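Local coordinates for sugar-binding transport ATP-binding protein (Pyrococcus horikoshii, PDB 1V43) that probably hydrolyses ATP to drive sugar uptake, as the nucleotide-binding subunit of an ABC transporter, at residues V41-S46 / Y197-Q202; T52-I57 / L164-L169; D210-M215 / G224-V229. All coordinates share one frame; numbering follows the deposited sequence.

Interaction 1: V41-S46 / Y197-Q202; sequences VLLGPS and YVTHDQ
Val41, Leu42 and Leu43 run parallel to Tyr197, Val198 and Thr199 as neighbouring strands, their short axes 4.5 Å apart at closest approach and inclined by 23°. Leu42 N donates to Tyr197 O (2.6 Å), and Leu42 O takes the N-H of Thr199 in a nearly straight bond of 172° at the hydrogen. The strands are widest at Leu43 and Thr199, and beyond them Gly44 N reaches Thr199 O only weakly, at 3.4 Å. On one face stand Val41, Leu43, Tyr197 and Thr199, under helix 202-208. Val41 runs alongside the base of Tyr197, CG2 near Tyr197 CB, while Val41 CG1 meets the Thr199 methyl CG2 at 3.6 Å. Thr199 suits its place because its two branches do different work: OG1, trans to the backbone N (chi1 -176°), accepts from Asp201 N at 3.0 Å in an ST turn and bonds to Glu167, leaving CG2 for Val41 and Leu43. A valine here would probably leave Asp201 N and the Glu167 carboxylate without their hydroxyl partner and undo the ST turn. On the other face Leu42 CD1 packs on Val198 CG2 at 3.9 Å, beside Lys50. Past the strands Leu43 CD1 covers the turn into Gln202, and Asp201 caps the next helix through Glu204 N. Gly44 O accepts from Lys50 NZ; a central parallel strand leading into the P-loop (Walker A) is characteristic of the ATP-binding core of ABC ATPases.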
ATOM      1  N   VAL A  41      -0.287   7.956 -18.339  1.00 20.77           N
ATOM      2  CA  VAL A  41       0.324   6.840 -17.628  1.00 18.69           C
ATOM      3  C   VAL A  41      -0.035   5.533 -18.328  1.00 22.08           C
ATOM      4  O   VAL A  41      -1.194   5.312 -18.690  1.00 25.91           O
ATOM      5  CB  VAL A  41      -0.180   6.709 -16.168  1.00 20.94           C
ATOM      6  CG1 VAL A  41       0.359   5.414 -15.567  1.00 19.50           C
ATOM      7  CG2 VAL A  41       0.276   7.899 -15.331  1.00 13.76           C
ATOM      8  N   LEU A  42       0.966   4.690 -18.559  1.00 21.78           N
ATOM      9  CA  LEU A  42       0.727   3.382 -19.143  1.00 23.16           C
ATOM     10  C   LEU A  42       0.767   2.476 -17.903  1.00 27.69           C
ATOM     11  O   LEU A  42       1.816   2.299 -17.275  1.00 23.51           O
ATOM     12  CB  LEU A  42       1.823   3.000 -20.131  1.00 23.25           C
ATOM     13  CG  LEU A  42       2.058   3.929 -21.321  1.00 24.62           C
ATOM     14  CD1 LEU A  42       3.146   3.326 -22.212  1.00 19.39           C
ATOM     15  CD2 LEU A  42       0.751   4.151 -22.084  1.00 21.53           C
ATOM     16  N   LEU A  43      -0.395   1.940 -17.548  1.00 25.37           N
ATOM     17  CA  LEU A  43      -0.564   1.114 -16.364  1.00 25.39           C
ATOM     18  C   LEU A  43      -0.858  -0.337 -16.692  1.00 26.83           C
ATOM     19  O   LEU A  43      -1.731  -0.632 -17.510  1.00 24.75           O
ATOM     20  CB  LEU A  43      -1.712   1.679 -15.514  1.00 18.64           C
ATOM     21  CG  LEU A  43      -2.110   0.915 -14.250  1.00 24.41           C
ATOM     22  CD1 LEU A  43      -0.992   1.009 -13.232  1.00 19.43           C
ATOM     23  CD2 LEU A  43      -3.403   1.493 -13.670  1.00 24.29           C
ATOM     24  N   GLY A  44      -0.148  -1.244 -16.030  1.00 24.54           N
ATOM     25  CA  GLY A  44      -0.364  -2.659 -16.275  1.00 23.06           C
ATOM     26  C   GLY A  44       0.656  -3.529 -15.571  1.00 26.75           C
ATOM     27  O   GLY A  44       1.701  -3.035 -15.146  1.00 22.51           O
ATOM     28  N   PRO A  45       0.392  -4.840 -15.446  1.00 28.09           N
ATOM     29  CA  PRO A  45       1.329  -5.745 -14.774  1.00 29.67           C
ATOM     30  C   PRO A  45       2.610  -5.962 -15.567  1.00 35.09           C
ATOM     31  O   PRO A  45       2.720  -5.538 -16.727  1.00 35.57           O
ATOM     32  CB  PRO A  45       0.514  -7.029 -14.621  1.00 33.11           C
ATOM     33  CG  PRO A  45      -0.328  -7.028 -15.861  1.00 33.54           C
ATOM     34  CD  PRO A  45      -0.780  -5.575 -15.955  1.00 28.53           C
ATOM     35  N   SER A  46       3.572  -6.626 -14.941  1.00 32.13           N
ATOM     36  CA  SER A  46       4.847  -6.920 -15.587  1.00 39.47           C
ATOM     37  C   SER A  46       4.615  -7.701 -16.868  1.00 32.37           C
ATOM     38  O   SER A  46       3.816  -8.633 -16.899  1.00 37.17           O
ATOM     39  CB  SER A  46       5.740  -7.745 -14.656  1.00 45.20           C
ATOM     40  OG  SER A  46       5.943  -7.060 -13.434  1.00 52.92           O
ATOM     41  N   TYR A 197       4.302   7.990 -18.996  1.00 19.62           N
ATOM     42  CA  TYR A 197       4.788   7.422 -17.744  1.00 23.53           C
ATOM     43  C   TYR A 197       4.369   5.974 -17.538  1.00 23.93           C
ATOM     44  O   TYR A 197       3.180   5.660 -17.525  1.00 20.63           O
ATOM     45  CB  TYR A 197       4.231   8.288 -16.614  1.00 22.24           C
ATOM     46  CG  TYR A 197       4.855   8.142 -15.250  1.00 23.51           C
ATOM     47  CD1 TYR A 197       5.751   9.104 -14.764  1.00 27.53           C
ATOM     48  CD2 TYR A 197       4.481   7.103 -14.401  1.00 31.98           C
ATOM     49  CE1 TYR A 197       6.248   9.037 -13.459  1.00 22.85           C
ATOM     50  CE2 TYR A 197       4.970   7.027 -13.093  1.00 30.06           C
ATOM     51  CZ  TYR A 197       5.849   8.000 -12.636  1.00 27.24           C
ATOM     52  OH  TYR A 197       6.296   7.934 -11.350  1.00 26.54           O
ATOM     53  N   VAL A 198       5.357   5.104 -17.358  1.00 22.84           N
ATOM     54  CA  VAL A 198       5.108   3.685 -17.159  1.00 24.75           C
ATOM     55  C   VAL A 198       5.175   3.242 -15.695  1.00 27.55           C
ATOM     56  O   VAL A 198       6.168   3.497 -15.008  1.00 23.66           O
ATOM     57  CB  VAL A 198       6.131   2.845 -17.938  1.00 23.80           C
ATOM     58  CG1 VAL A 198       6.064   1.388 -17.469  1.00 22.27           C
ATOM     59  CG2 VAL A 198       5.868   2.954 -19.433  1.00 26.27           C
ATOM     60  N   THR A 199       4.121   2.579 -15.226  1.00 25.51           N
ATOM     61  CA  THR A 199       4.086   2.055 -13.861  1.00 25.08           C
ATOM     62  C   THR A 199       3.114   0.891 -13.728  1.00 30.53           C
ATOM     63  O   THR A 199       2.142   0.795 -14.473  1.00 29.82           O
ATOM     64  CB  THR A 199       3.683   3.124 -12.807  1.00 32.86           C
ATOM     65  OG1 THR A 199       3.775   2.541 -11.504  1.00 25.60           O
ATOM     66  CG2 THR A 199       2.234   3.608 -13.013  1.00 22.51           C
ATOM     67  N   HIS A 200       3.378   0.001 -12.777  1.00 30.22           N
ATOM     68  CA  HIS A 200       2.491  -1.131 -12.541  1.00 29.14           C
ATOM     69  C   HIS A 200       1.718  -0.834 -11.254  1.00 23.00           C
ATOM     70  O   HIS A 200       0.901  -1.635 -10.801  1.00 30.30           O
ATOM     71  CB  HIS A 200       3.303  -2.417 -12.370  1.00 36.46           C
ATOM     72  CG  HIS A 200       4.019  -2.502 -11.057  1.00 50.20           C
ATOM     73  ND1 HIS A 200       3.362  -2.730  -9.867  1.00 57.27           N
ATOM     74  CD2 HIS A 200       5.323  -2.323 -10.737  1.00 49.79           C
ATOM     75  CE1 HIS A 200       4.228  -2.683  -8.870  1.00 58.68           C
ATOM     76  NE2 HIS A 200       5.425  -2.436  -9.372  1.00 53.82           N
ATOM     77  N   ASP A 201       1.975   0.334 -10.682  1.00 27.05           N
ATOM     78  CA  ASP A 201       1.346   0.779  -9.429  1.00 26.10           C
ATOM     79  C   ASP A 201       0.074   1.616  -9.676  1.00 29.73           C
ATOM     80  O   ASP A 201       0.158   2.814  -9.995  1.00 28.35           O
ATOM     81  CB  ASP A 201       2.372   1.609  -8.641  1.00 28.57           C
ATOM     82  CG  ASP A 201       1.933   1.902  -7.217  1.00 31.68           C
ATOM     83  OD1 ASP A 201       0.797   2.380  -7.009  1.00 33.24           O
ATOM     84  OD2 ASP A 201       2.745   1.669  -6.303  1.00 35.41           O
ATOM     85  N   GLN A 202      -1.092   0.994  -9.504  1.00 24.45           N
ATOM     86  CA  GLN A 202      -2.366   1.674  -9.735  1.00 25.87           C
ATOM     87  C   GLN A 202      -2.559   2.972  -8.932  1.00 25.27           C
ATOM     88  O   GLN A 202      -3.053   3.953  -9.477  1.00 23.64           O
ATOM     89  CB  GLN A 202      -3.543   0.702  -9.505  1.00 21.82           C
ATOM     90  CG  GLN A 202      -3.628   0.072  -8.108  1.00 23.19           C
ATOM     91  CD  GLN A 202      -4.582   0.803  -7.172  1.00 25.72           C
ATOM     92  OE1 GLN A 202      -5.395   1.624  -7.596  1.00 28.73           O
ATOM     93  NE2 GLN A 202      -4.496   0.489  -5.887  1.00 28.60           N
TER

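Interaction 2: T52-I57 / L164-L169; sequences TTLRMI and LMDEPL
Leu54 and Ile57, one turn apart on helix 50-58, face the strand 164-166 across 9.4 Å between short axes, the helix running roughly antiparallel to it at 149°. At that distance the backbones stay apart and branched aliphatic side chains fill the space between them. Leu54 carries most of the contact with a forked end. Its CG lies trans to the backbone N (chi1 -163°), which sends the two methyls out toward the strand: CD1 rests on Leu164 CD2 at 3.8 Å, and CD2 reaches along the strand to Asp166 CB at 3.7 Å, close to the carbonyl oxygen of Met165 as well. Leu54 and Leu164 come from opposite backbones and overlap flank to flank, so each covers the side of the other. Ile57 CG2 meets Leu164 CD2 at 3.6 Å; a beta-branched residue suits this place because the methyl sits close to the helix backbone, where the end of Leu164 arrives. This is the helix that follows the P-loop, lying over the parallel sheet of a P-loop NTPase, and Thr52 in its first turn is an ATP-binding residue. Met87 of strand 85-89 and Ile196 of strand 194-199 continue the apolar layer beside Leu164 and Ile57. Asp166, ending the strand in the position of a Walker B aspartate, meets Leu54 chiefly through CB, while its carboxylate lies close to Thr51, another ATP-binding residue. Met165 turns its side chain to the opposite face, where Val88 and Tyr197 receive it.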
ATOM      1  N   THR A  52       7.853  -2.099 -23.239  1.00 28.88           N
ATOM      2  CA  THR A  52       8.265  -2.264 -24.627  1.00 29.91           C
ATOM      3  C   THR A  52       7.787  -1.054 -25.425  1.00 28.88           C
ATOM      4  O   THR A  52       8.529  -0.526 -26.247  1.00 30.04           O
ATOM      5  CB  THR A  52       7.681  -3.548 -25.266  1.00 30.76           C
ATOM      6  OG1 THR A  52       8.139  -4.701 -24.543  1.00 38.48           O
ATOM      7  CG2 THR A  52       8.129  -3.653 -26.722  1.00 29.53           C
ATOM      8  N   THR A  53       6.550  -0.624 -25.172  1.00 27.31           N
ATOM      9  CA  THR A  53       5.983   0.545 -25.842  1.00 29.61           C
ATOM     10  C   THR A  53       6.828   1.793 -25.542  1.00 30.75           C
ATOM     11  O   THR A  53       7.178   2.537 -26.455  1.00 28.44           O
ATOM     12  CB  THR A  53       4.525   0.801 -25.390  1.00 32.29           C
ATOM     13  OG1 THR A  53       3.720  -0.343 -25.705  1.00 30.95           O
ATOM     14  CG2 THR A  53       3.941   2.038 -26.084  1.00 21.94           C
ATOM     15  N   LEU A  54       7.169   2.018 -24.274  1.00 23.09           N
ATOM     16  CA  LEU A  54       7.986   3.182 -23.936  1.00 29.64           C
ATOM     17  C   LEU A  54       9.308   3.150 -24.709  1.00 28.75           C
ATOM     18  O   LEU A  54       9.732   4.170 -25.251  1.00 27.94           O
ATOM     19  CB  LEU A  54       8.285   3.245 -22.437  1.00 21.36           C
ATOM     20  CG  LEU A  54       8.772   4.614 -21.943  1.00 27.64           C
ATOM     21  CD1 LEU A  54       7.610   5.588 -21.993  1.00 21.95           C
ATOM     22  CD2 LEU A  54       9.301   4.520 -20.519  1.00 19.46           C
ATOM     23  N   ARG A  55       9.938   1.977 -24.763  1.00 25.76           N
ATOM     24  CA  ARG A  55      11.207   1.799 -25.462  1.00 28.34           C
ATOM     25  C   ARG A  55      11.083   2.061 -26.965  1.00 25.92           C
ATOM     26  O   ARG A  55      12.000   2.599 -27.571  1.00 28.89           O
ATOM     27  CB  ARG A  55      11.770   0.390 -25.190  1.00 33.86           C
ATOM     28  CG  ARG A  55      12.261   0.216 -23.745  1.00 38.50           C
ATOM     29  CD  ARG A  55      12.697  -1.210 -23.418  1.00 41.57           C
ATOM     30  NE  ARG A  55      13.721  -1.719 -24.332  1.00 47.11           N
ATOM     31  CZ  ARG A  55      15.013  -1.395 -24.299  1.00 40.27           C
ATOM     32  NH1 ARG A  55      15.490  -0.552 -23.389  1.00 39.74           N
ATOM     33  NH2 ARG A  55      15.838  -1.929 -25.187  1.00 38.99           N
ATOM     34  N   MET A  56       9.958   1.688 -27.570  1.00 27.18           N
ATOM     35  CA  MET A  56       9.763   1.966 -28.986  1.00 26.28           C
ATOM     36  C   MET A  56       9.588   3.482 -29.155  1.00 28.76           C
ATOM     37  O   MET A  56      10.092   4.077 -30.111  1.00 25.23           O
ATOM     38  CB  MET A  56       8.527   1.243 -29.538  1.00 23.55           C
ATOM     39  CG  MET A  56       8.688  -0.266 -29.699  1.00 30.22           C
ATOM     40  SD  MET A  56       7.307  -1.039 -30.590  1.00 35.99           S
ATOM     41  CE  MET A  56       6.081  -1.202 -29.274  1.00 32.63           C
ATOM     42  N   ILE A  57       8.864   4.109 -28.233  1.00 23.93           N
ATOM     43  CA  ILE A  57       8.678   5.562 -28.307  1.00 28.53           C
ATOM     44  C   ILE A  57      10.044   6.251 -28.210  1.00 27.10           C
ATOM     45  O   ILE A  57      10.310   7.213 -28.926  1.00 22.18           O
ATOM     46  CB  ILE A  57       7.758   6.087 -27.169  1.00 27.47           C
ATOM     47  CG1 ILE A  57       6.329   5.569 -27.371  1.00 27.15           C
ATOM     48  CG2 ILE A  57       7.776   7.606 -27.143  1.00 28.24           C
ATOM     49  CD1 ILE A  57       5.333   6.051 -26.322  1.00 25.80           C
ATOM     50  N   LEU A 164       9.806  10.862 -21.086  1.00 20.57           N
ATOM     51  CA  LEU A 164       9.490   9.461 -20.900  1.00 21.79           C
ATOM     52  C   LEU A 164      10.017   8.973 -19.562  1.00 24.94           C
ATOM     53  O   LEU A 164      11.193   9.168 -19.243  1.00 20.09           O
ATOM     54  CB  LEU A 164      10.123   8.625 -22.029  1.00 22.68           C
ATOM     55  CG  LEU A 164       9.848   9.031 -23.478  1.00 24.91           C
ATOM     56  CD1 LEU A 164      10.674   8.159 -24.418  1.00 21.72           C
ATOM     57  CD2 LEU A 164       8.352   8.895 -23.787  1.00 28.32           C
ATOM     58  N   MET A 165       9.158   8.319 -18.785  1.00 23.16           N
ATOM     59  CA  MET A 165       9.592   7.827 -17.482  1.00 30.19           C
ATOM     60  C   MET A 165       9.149   6.399 -17.260  1.00 29.37           C
ATOM     61  O   MET A 165       7.978   6.072 -17.459  1.00 25.57           O
ATOM     62  CB  MET A 165       9.048   8.710 -16.351  1.00 23.42           C
ATOM     63  CG  MET A 165       9.292  10.205 -16.546  1.00 22.38           C
ATOM     64  SD  MET A 165       9.098  11.084 -14.975  1.00 30.90           S
ATOM     65  CE  MET A 165       8.862  12.746 -15.508  1.00 31.67           C
ATOM     66  N   ASP A 166      10.098   5.557 -16.845  1.00 24.38           N
ATOM     67  CA  ASP A 166       9.827   4.150 -16.584  1.00 27.31           C
ATOM     68  C   ASP A 166       9.998   3.852 -15.092  1.00 29.83           C
ATOM     69  O   ASP A 166      11.125   3.804 -14.595  1.00 25.73           O
ATOM     70  CB  ASP A 166      10.785   3.268 -17.389  1.00 36.38           C
ATOM     71  CG  ASP A 166      10.335   1.812 -17.442  1.00 41.71           C
ATOM     72  OD1 ASP A 166       9.824   1.305 -16.424  1.00 45.19           O
ATOM     73  OD2 ASP A 166      10.495   1.171 -18.505  1.00 53.99           O
ATOM     74  N   GLU A 167       8.878   3.673 -14.393  1.00 26.84           N
ATOM     75  CA  GLU A 167       8.866   3.353 -12.965  1.00 28.63           C
ATOM     76  C   GLU A 167      10.044   4.038 -12.262  1.00 31.82           C
ATOM     77  O   GLU A 167      10.851   3.389 -11.606  1.00 34.34           O
ATOM     78  CB  GLU A 167       8.971   1.830 -12.805  1.00 33.51           C
ATOM     79  CG  GLU A 167       8.453   1.258 -11.498  1.00 39.94           C
ATOM     80  CD  GLU A 167       6.930   1.178 -11.450  1.00 38.53           C
ATOM     81  OE1 GLU A 167       6.305   2.030 -10.789  1.00 39.44           O
ATOM     82  OE2 GLU A 167       6.358   0.262 -12.081  1.00 39.75           O
ATOM     83  N   PRO A 168      10.127   5.367 -12.364  1.00 32.00           N
ATOM     84  CA  PRO A 168      11.195   6.183 -11.773  1.00 32.37           C
ATOM     85  C   PRO A 168      11.243   6.187 -10.259  1.00 35.06           C
ATOM     86  O   PRO A 168      12.254   6.554  -9.673  1.00 37.27           O
ATOM     87  CB  PRO A 168      10.894   7.599 -12.294  1.00 25.47           C
ATOM     88  CG  PRO A 168       9.765   7.422 -13.284  1.00 31.41           C
ATOM     89  CD  PRO A 168       9.022   6.227 -12.802  1.00 29.05           C
ATOM     90  N   LEU A 169      10.148   5.782  -9.630  1.00 34.86           N
ATOM     91  CA  LEU A 169      10.056   5.828  -8.179  1.00 35.56           C
ATOM     92  C   LEU A 169       9.982   4.492  -7.442  1.00 37.48           C
ATOM     93  O   LEU A 169       9.715   4.471  -6.244  1.00 34.22           O
ATOM     94  CB  LEU A 169       8.828   6.663  -7.816  1.00 24.80           C
ATOM     95  CG  LEU A 169       8.835   8.201  -7.800  1.00 40.53           C
ATOM     96  CD1 LEU A 169       9.939   8.812  -8.637  1.00 28.12           C
ATOM     97  CD2 LEU A 169       7.477   8.659  -8.256  1.00 29.17           C
TER

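Interaction 3: D210-M215 / G224-V229; sequences DRIAVM and GSPTEV
Ile212 holds CG1 trans to its carbonyl carbon (chi1 -63°) and extends the chain fully at chi2 (177°), which carries CD1 out to the start of helix 226-231. There the methyl meets Val229 CG2 at 4.1 Å, the two side chains crossing at about a right angle, and Pro226 CG at 4.2 Å. The extended CG1-CD1 arm of isoleucine is long enough to span from strand to helix; Ala205 and Met206 of helix 202-208 and Leu43 also pack on this residue. The backbones are joined directly: Ile212 and Gly224 form an antiparallel hydrogen-bonded pair, with Ile212 N to Gly224 O at 2.7 Å and Gly224 N to Ile212 O at 3.0 Å. Strands 211-216 and 219-224 make a beta hairpin at the edge of the nucleotide-binding domain's mixed sheet, and the chain passes from it straight into the helix. Gly224 suits the end of the strand because a CB there would clash with Glu228 OE1. Ser225 and Glu228 form a capping box: Glu228 N donates to Ser225 OG at 3.1 Å, and Glu228 OE1 takes Ser225 N at 3.0 Å through its anti lone pair, so two amides at the helix start are satisfied. Pro226, which has no N-H to lose in the first turn, lays CD against Asp210 O at 3.4 Å. Arg211 rests CB and CG on the Gly224 carbonyl, while its guanidinium goes to Glu38 in a salt bridge.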
ATOM      1  N   ASP A 210      -3.276  12.285 -16.382  1.00 28.65           N
ATOM      2  CA  ASP A 210      -4.432  13.083 -16.767  1.00 23.23           C
ATOM      3  C   ASP A 210      -5.318  12.002 -17.348  1.00 22.87           C
ATOM      4  O   ASP A 210      -6.552  12.051 -17.291  1.00 24.46           O
ATOM      5  CB  ASP A 210      -4.072  14.094 -17.860  1.00 17.72           C
ATOM      6  CG  ASP A 210      -3.176  15.208 -17.344  1.00 26.15           C
ATOM      7  OD1 ASP A 210      -3.493  15.771 -16.267  1.00 29.86           O
ATOM      8  OD2 ASP A 210      -2.170  15.518 -18.018  1.00 21.75           O
ATOM      9  N   ARG A 211      -4.645  11.011 -17.918  1.00 20.32           N
ATOM     10  CA  ARG A 211      -5.317   9.869 -18.487  1.00 20.62           C
ATOM     11  C   ARG A 211      -4.464   8.657 -18.184  1.00 20.90           C
ATOM     12  O   ARG A 211      -3.260   8.762 -17.962  1.00 20.28           O
ATOM     13  CB  ARG A 211      -5.514  10.032 -19.988  1.00 21.89           C
ATOM     14  CG  ARG A 211      -6.675  10.972 -20.368  1.00 24.91           C
ATOM     15  CD  ARG A 211      -7.142  10.686 -21.789  1.00 25.13           C
ATOM     16  NE  ARG A 211      -6.071  10.833 -22.771  1.00 21.39           N
ATOM     17  CZ  ARG A 211      -6.130  10.352 -24.008  1.00 24.81           C
ATOM     18  NH1 ARG A 211      -5.119  10.527 -24.851  1.00 20.04           N
ATOM     19  NH2 ARG A 211      -7.198   9.676 -24.401  1.00 23.61           N
ATOM     20  N   ILE A 212      -5.105   7.506 -18.163  1.00 18.40           N
ATOM     21  CA  ILE A 212      -4.439   6.260 -17.871  1.00 17.90           C
ATOM     22  C   ILE A 212      -4.799   5.277 -18.980  1.00 25.23           C
ATOM     23  O   ILE A 212      -5.962   5.178 -19.385  1.00 24.50           O
ATOM     24  CB  ILE A 212      -4.943   5.674 -16.503  1.00 20.30           C
ATOM     25  CG1 ILE A 212      -4.594   6.601 -15.341  1.00 22.11           C
ATOM     26  CG2 ILE A 212      -4.335   4.330 -16.261  1.00 18.92           C
ATOM     27  CD1 ILE A 212      -5.132   6.099 -13.990  1.00 22.22           C
ATOM     28  N   ALA A 213      -3.801   4.558 -19.465  1.00 25.45           N
ATOM     29  CA  ALA A 213      -4.008   3.551 -20.490  1.00 27.64           C
ATOM     30  C   ALA A 213      -3.666   2.205 -19.845  1.00 26.75           C
ATOM     31  O   ALA A 213      -2.500   1.908 -19.612  1.00 25.01           O
ATOM     32  CB  ALA A 213      -3.091   3.814 -21.674  1.00 22.74           C
ATOM     33  N   VAL A 214      -4.684   1.407 -19.554  1.00 22.85           N
ATOM     34  CA  VAL A 214      -4.485   0.106 -18.929  1.00 25.57           C
ATOM     35  C   VAL A 214      -4.126  -0.930 -20.000  1.00 30.30           C
ATOM     36  O   VAL A 214      -4.790  -1.037 -21.030  1.00 27.21           O
ATOM     37  CB  VAL A 214      -5.764  -0.343 -18.204  1.00 27.98           C
ATOM     38  CG1 VAL A 214      -5.495  -1.582 -17.360  1.00 16.93           C
ATOM     39  CG2 VAL A 214      -6.294   0.794 -17.361  1.00 27.50           C
ATOM     40  N   MET A 215      -3.066  -1.685 -19.750  1.00 32.17           N
ATOM     41  CA  MET A 215      -2.609  -2.696 -20.690  1.00 32.84           C
ATOM     42  C   MET A 215      -2.494  -4.063 -20.036  1.00 33.40           C
ATOM     43  O   MET A 215      -2.215  -4.170 -18.850  1.00 36.13           O
ATOM     44  CB  MET A 215      -1.247  -2.299 -21.273  1.00 29.37           C
ATOM     45  CG  MET A 215      -1.279  -1.092 -22.196  1.00 27.14           C
ATOM     46  SD  MET A 215       0.370  -0.708 -22.833  1.00 37.35           S
ATOM     47  CE  MET A 215       0.553  -2.047 -24.087  1.00 38.97           C
ATOM     48  N   GLY A 224      -8.499   6.426 -20.430  1.00 25.92           N
ATOM     49  CA  GLY A 224      -9.406   7.450 -19.947  1.00 20.54           C
ATOM     50  C   GLY A 224      -8.844   8.143 -18.713  1.00 23.74           C
ATOM     51  O   GLY A 224      -7.765   7.791 -18.218  1.00 21.03           O
ATOM     52  N   SER A 225      -9.575   9.136 -18.217  1.00 19.94           N
ATOM     53  CA  SER A 225      -9.172   9.862 -17.022  1.00 27.77           C
ATOM     54  C   SER A 225      -9.324   8.927 -15.814  1.00 24.66           C
ATOM     55  O   SER A 225     -10.079   7.958 -15.864  1.00 28.88           O
ATOM     56  CB  SER A 225     -10.089  11.060 -16.805  1.00 26.47           C
ATOM     57  OG  SER A 225     -11.340  10.602 -16.323  1.00 26.42           O
ATOM     58  N   PRO A 226      -8.611   9.211 -14.716  1.00 23.31           N
ATOM     59  CA  PRO A 226      -8.683   8.390 -13.495  1.00 21.48           C
ATOM     60  C   PRO A 226     -10.143   8.137 -13.077  1.00 22.11           C
ATOM     61  O   PRO A 226     -10.493   7.043 -12.635  1.00 24.92           O
ATOM     62  CB  PRO A 226      -7.926   9.238 -12.480  1.00 15.95           C
ATOM     63  CG  PRO A 226      -6.848   9.872 -13.354  1.00 26.37           C
ATOM     64  CD  PRO A 226      -7.634  10.303 -14.566  1.00 16.48           C
ATOM     65  N   THR A 227     -10.988   9.158 -13.222  1.00 28.17           N
ATOM     66  CA  THR A 227     -12.402   9.042 -12.881  1.00 25.24           C
ATOM     67  C   THR A 227     -13.089   8.057 -13.820  1.00 27.10           C
ATOM     68  O   THR A 227     -13.867   7.197 -13.389  1.00 31.67           O
ATOM     69  CB  THR A 227     -13.131  10.402 -12.997  1.00 33.94           C
ATOM     70  OG1 THR A 227     -12.548  11.339 -12.086  1.00 32.26           O
ATOM     71  CG2 THR A 227     -14.620  10.241 -12.673  1.00 29.80           C
ATOM     72  N   GLU A 228     -12.796   8.169 -15.106  1.00 25.81           N
ATOM     73  CA  GLU A 228     -13.408   7.271 -16.081  1.00 29.09           C
ATOM     74  C   GLU A 228     -13.008   5.807 -15.899  1.00 23.66           C
ATOM     75  O   GLU A 228     -13.871   4.929 -15.935  1.00 23.83           O
ATOM     76  CB  GLU A 228     -13.088   7.720 -17.510  1.00 30.91           C
ATOM     77  CG  GLU A 228     -13.726   9.046 -17.916  1.00 35.68           C
ATOM     78  CD  GLU A 228     -13.378   9.437 -19.351  1.00 44.73           C
ATOM     79  OE1 GLU A 228     -12.173   9.487 -19.693  1.00 37.24           O
ATOM     80  OE2 GLU A 228     -14.311   9.695 -20.138  1.00 43.66           O
ATOM     81  N   VAL A 229     -11.723   5.525 -15.697  1.00 18.47           N
ATOM     82  CA  VAL A 229     -11.328   4.127 -15.534  1.00 23.93           C
ATOM     83  C   VAL A 229     -11.742   3.566 -14.172  1.00 23.73           C
ATOM     84  O   VAL A 229     -11.940   2.368 -14.023  1.00 26.08           O
ATOM     85  CB  VAL A 229      -9.805   3.914 -15.762  1.00 27.89           C
ATOM     86  CG1 VAL A 229      -9.464   4.290 -17.192  1.00 25.31           C
ATOM     87  CG2 VAL A 229      -8.972   4.737 -14.757  1.00 24.27           C
TER

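From the N terminus, strand 39-43 leads through the P-loop into helix 50-58, so interactions 1 and 2 start from consecutive elements. Interaction 2 closes first, when strand 162-166 returns beneath the helix; interaction 1 closes after it, at strand 194-199, and so encloses interaction 2 in its loop. Interaction 3 follows in series as a short closure around the hairpin 211-224. All three meet on one mixed sheet. Strands 162-166 and 194-199 are neighbours, with Glu167 bonded to Thr199 between interactions 2 and 1, while strand 211-216 flanks 39-43 on its other side, joining interaction 3 to interaction 1 through backbone bonds such as Val41 to Ala213.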